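Side-chain contact in phenolic acid decarboxylase (Sedimentibacter hydroxybenzoicus, PDB 7AE5), which catalyses the reversible, non-oxidative decarboxylation of 4-hydroxybenzoate and 3,4-dihydroxybenzoate, using prenylated FMN and manganese: residues E18-R23 with S70-A75. Sequence-based numbering, arbitrary orientation.
Sequences EGQLIR and SWQNHA
One hydrogen bond joins the side-chain amides of Gln20 and Asn73: Gln20 NE2 donates to Asn73 OD1 over 3.0 Å, with an N-H...O angle of 155°. The acceptor lies near the Gln20 amide plane, the donor is somewhat tilted from the Asn73 carbonyl plane, and the two amide planes stand 68° apart. Both ends have second partners, since Gln20 NE2 also bonds Asn47 O and Asn73 ND2 reaches Val67 O, a pattern consistent with the modelled orientation of both amides. Van der Waals contact comes from Gln20 CB, 3.4 Å from Asn73 OD1, and from Gln72 CB, 3.8 Å from Gln20 CD. The bend at chi2 (-54°) turns the Gln20 chain so that CB, CG and NE2 all lie along Asn73 OD1. Trimming Gln20 to an alanine removes the NE2 donor, and Asn73 OD1 and Asn47 O would probably lose their shared mate while a gap opens beside Gln72 CB. Within the helix start, Ser70 OG accepts from Asn73 N at 3.1 Å and nearly straight, and also bonds Gln48 O. The contact thus pins the turn between helix 8-17, closed by a Schellman motif at Gly19, and strand 21-24 to the serine N-capped helix 71-77 in the N-terminal domain of a UbiD-family decarboxylase.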
ATOM      1  N   GLU C  18     -13.104  40.776  33.693  1.00 79.14           N
ATOM      2  CA  GLU C  18     -13.062  40.621  32.244  1.00 79.10           C
ATOM      3  C   GLU C  18     -14.262  39.860  31.695  1.00 77.57           C
ATOM      4  O   GLU C  18     -14.317  39.614  30.486  1.00 77.41           O
ATOM      5  CB  GLU C  18     -11.770  39.910  31.830  1.00 77.25           C
ATOM      6  CG  GLU C  18     -10.502  40.639  32.244  1.00 79.51           C
ATOM      7  CD  GLU C  18     -10.215  41.855  31.387  1.00 82.89           C
ATOM      8  OE1 GLU C  18      -9.521  42.775  31.872  1.00 85.49           O
ATOM      9  OE2 GLU C  18     -10.682  41.893  30.230  1.00 83.49           O
ATOM     10  N   GLY C  19     -15.217  39.487  32.544  1.00 67.96           N
ATOM     11  CA  GLY C  19     -16.376  38.746  32.087  1.00 66.83           C
ATOM     12  C   GLY C  19     -16.154  37.264  31.907  1.00 62.95           C
ATOM     13  O   GLY C  19     -16.871  36.632  31.127  1.00 62.08           O
ATOM     14  N   GLN C  20     -15.180  36.684  32.609  1.00 60.87           N
ATOM     15  CA  GLN C  20     -14.839  35.276  32.467  1.00 58.88           C
ATOM     16  C   GLN C  20     -15.126  34.481  33.738  1.00 58.08           C
ATOM     17  O   GLN C  20     -14.475  33.468  34.002  1.00 57.76           O
ATOM     18  CB  GLN C  20     -13.373  35.125  32.064  1.00 59.72           C
ATOM     19  CG  GLN C  20     -13.090  35.531  30.630  1.00 60.14           C
ATOM     20  CD  GLN C  20     -13.988  34.817  29.641  1.00 58.74           C
ATOM     21  OE1 GLN C  20     -14.719  35.451  28.880  1.00 59.15           O
ATOM     22  NE2 GLN C  20     -13.942  33.490  29.650  1.00 57.25           N
ATOM     23  N   LEU C  21     -16.103  34.922  34.529  1.00 65.20           N
ATOM     24  CA  LEU C  21     -16.465  34.211  35.749  1.00 63.99           C
ATOM     25  C   LEU C  21     -17.948  34.417  36.022  1.00 65.01           C
ATOM     26  O   LEU C  21     -18.446  35.545  35.955  1.00 67.71           O
ATOM     27  CB  LEU C  21     -15.618  34.686  36.938  1.00 64.40           C
ATOM     28  CG  LEU C  21     -15.593  33.821  38.204  1.00 63.02           C
ATOM     29  CD1 LEU C  21     -14.343  34.122  39.004  1.00 63.33           C
ATOM     30  CD2 LEU C  21     -16.826  34.044  39.073  1.00 64.64           C
ATOM     31  N   ILE C  22     -18.640  33.324  36.334  1.00 71.49           N
ATOM     32  CA  ILE C  22     -20.066  33.336  36.630  1.00 73.08           C
ATOM     33  C   ILE C  22     -20.262  32.975  38.096  1.00 73.35           C
ATOM     34  O   ILE C  22     -19.592  32.077  38.621  1.00 71.36           O
ATOM     35  CB  ILE C  22     -20.837  32.362  35.717  1.00 71.90           C
ATOM     36  CG1 ILE C  22     -20.649  32.749  34.249  1.00 71.95           C
ATOM     37  CG2 ILE C  22     -22.315  32.331  36.079  1.00 73.92           C
ATOM     38  CD1 ILE C  22     -21.267  34.078  33.888  1.00 75.21           C
ATOM     39  N   ARG C  23     -21.175  33.683  38.756  1.00 76.30           N
ATOM     40  CA  ARG C  23     -21.550  33.414  40.138  1.00 77.33           C
ATOM     41  C   ARG C  23     -22.932  32.775  40.147  1.00 78.31           C
ATOM     42  O   ARG C  23     -23.905  33.387  39.693  1.00 80.68           O
ATOM     43  CB  ARG C  23     -21.546  34.696  40.969  1.00 80.39           C
ATOM     44  CG  ARG C  23     -20.161  35.241  41.273  1.00 79.79           C
ATOM     45  CD  ARG C  23     -20.025  35.632  42.736  1.00 81.68           C
ATOM     46  NE  ARG C  23     -18.635  35.633  43.177  1.00 80.45           N
ATOM     47  CZ  ARG C  23     -17.836  36.691  43.145  1.00 81.66           C
ATOM     48  NH1 ARG C  23     -18.263  37.867  42.714  1.00 84.18           N
ATOM     49  NH2 ARG C  23     -16.579  36.568  43.562  1.00 80.64           N
ATOM     50  N   SER C  70     -10.480  27.925  29.092  1.00 41.55           N
ATOM     51  CA  SER C  70     -10.697  28.690  27.869  1.00 41.50           C
ATOM     52  C   SER C  70      -9.419  29.443  27.547  1.00 42.81           C
ATOM     53  O   SER C  70      -8.604  29.720  28.430  1.00 43.58           O
ATOM     54  CB  SER C  70     -11.869  29.672  27.992  1.00 41.89           C
ATOM     55  OG  SER C  70     -11.558  30.754  28.856  1.00 43.34           O
ATOM     56  N   TRP C  71      -9.257  29.777  26.265  1.00 36.90           N
ATOM     57  CA  TRP C  71      -8.101  30.559  25.854  1.00 37.37           C
ATOM     58  C   TRP C  71      -8.161  31.988  26.371  1.00 39.51           C
ATOM     59  O   TRP C  71      -7.119  32.646  26.455  1.00 40.21           O
ATOM     60  CB  TRP C  71      -7.968  30.543  24.332  1.00 37.08           C
ATOM     61  CG  TRP C  71      -7.541  29.205  23.826  1.00 37.05           C
ATOM     62  CD1 TRP C  71      -8.236  28.378  22.993  1.00 35.88           C
ATOM     63  CD2 TRP C  71      -6.331  28.516  24.162  1.00 38.16           C
ATOM     64  NE1 TRP C  71      -7.519  27.228  22.767  1.00 36.19           N
ATOM     65  CE2 TRP C  71      -6.348  27.286  23.477  1.00 37.67           C
ATOM     66  CE3 TRP C  71      -5.230  28.825  24.968  1.00 39.35           C
ATOM     67  CZ2 TRP C  71      -5.307  26.364  23.573  1.00 38.28           C
ATOM     68  CZ3 TRP C  71      -4.198  27.909  25.061  1.00 39.85           C
ATOM     69  CH2 TRP C  71      -4.243  26.694  24.367  1.00 39.15           C
ATOM     70  N   GLN C  72      -9.350  32.479  26.721  1.00 49.78           N
ATOM     71  CA  GLN C  72      -9.443  33.767  27.396  1.00 51.77           C
ATOM     72  C   GLN C  72      -8.861  33.679  28.802  1.00 51.93           C
ATOM     73  O   GLN C  72      -8.037  34.513  29.197  1.00 53.12           O
ATOM     74  CB  GLN C  72     -10.898  34.241  27.441  1.00 53.17           C
ATOM     75  CG  GLN C  72     -11.418  34.826  26.133  1.00 54.05           C
ATOM     76  CD  GLN C  72     -11.553  33.788  25.034  1.00 52.24           C
ATOM     77  OE1 GLN C  72     -11.756  32.604  25.304  1.00 50.63           O
ATOM     78  NE2 GLN C  72     -11.446  34.229  23.787  1.00 52.65           N
ATOM     79  N   ASN C  73      -9.277  32.667  29.568  1.00 45.10           N
ATOM     80  CA  ASN C  73      -8.723  32.467  30.905  1.00 45.21           C
ATOM     81  C   ASN C  73      -7.231  32.162  30.840  1.00 44.90           C
ATOM     82  O   ASN C  73      -6.459  32.615  31.692  1.00 45.62           O
ATOM     83  CB  ASN C  73      -9.463  31.332  31.613  1.00 44.27           C
ATOM     84  CG  ASN C  73     -10.946  31.601  31.752  1.00 45.21           C
ATOM     85  OD1 ASN C  73     -11.484  32.516  31.130  1.00 46.46           O
ATOM     86  ND2 ASN C  73     -11.619  30.794  32.565  1.00 44.87           N
ATOM     87  N   HIS C  74      -6.814  31.386  29.836  1.00 44.28           N
ATOM     88  CA  HIS C  74      -5.398  31.085  29.655  1.00 45.58           C
ATOM     89  C   HIS C  74      -4.603  32.349  29.356  1.00 46.48           C
ATOM     90  O   HIS C  74      -3.502  32.540  29.888  1.00 47.55           O
ATOM     91  CB  HIS C  74      -5.231  30.064  28.529  1.00 45.85           C
ATOM     92  CG  HIS C  74      -3.890  29.399  28.499  1.00 47.31           C
ATOM     93  ND1 HIS C  74      -2.764  30.012  27.994  1.00 48.47           N
ATOM     94  CD2 HIS C  74      -3.500  28.163  28.894  1.00 47.37           C
ATOM     95  CE1 HIS C  74      -1.736  29.187  28.087  1.00 48.62           C
ATOM     96  NE2 HIS C  74      -2.156  28.058  28.631  1.00 47.69           N
ATOM     97  N   ALA C  75      -5.145  33.224  28.505  1.00 49.94           N
ATOM     98  CA  ALA C  75      -4.474  34.484  28.203  1.00 50.62           C
ATOM     99  C   ALA C  75      -4.320  35.333  29.458  1.00 51.32           C
ATOM    100  O   ALA C  75      -3.236  35.854  29.742  1.00 52.37           O
ATOM    101  CB  ALA C  75      -5.249  35.247  27.128  1.00 50.37           C
TER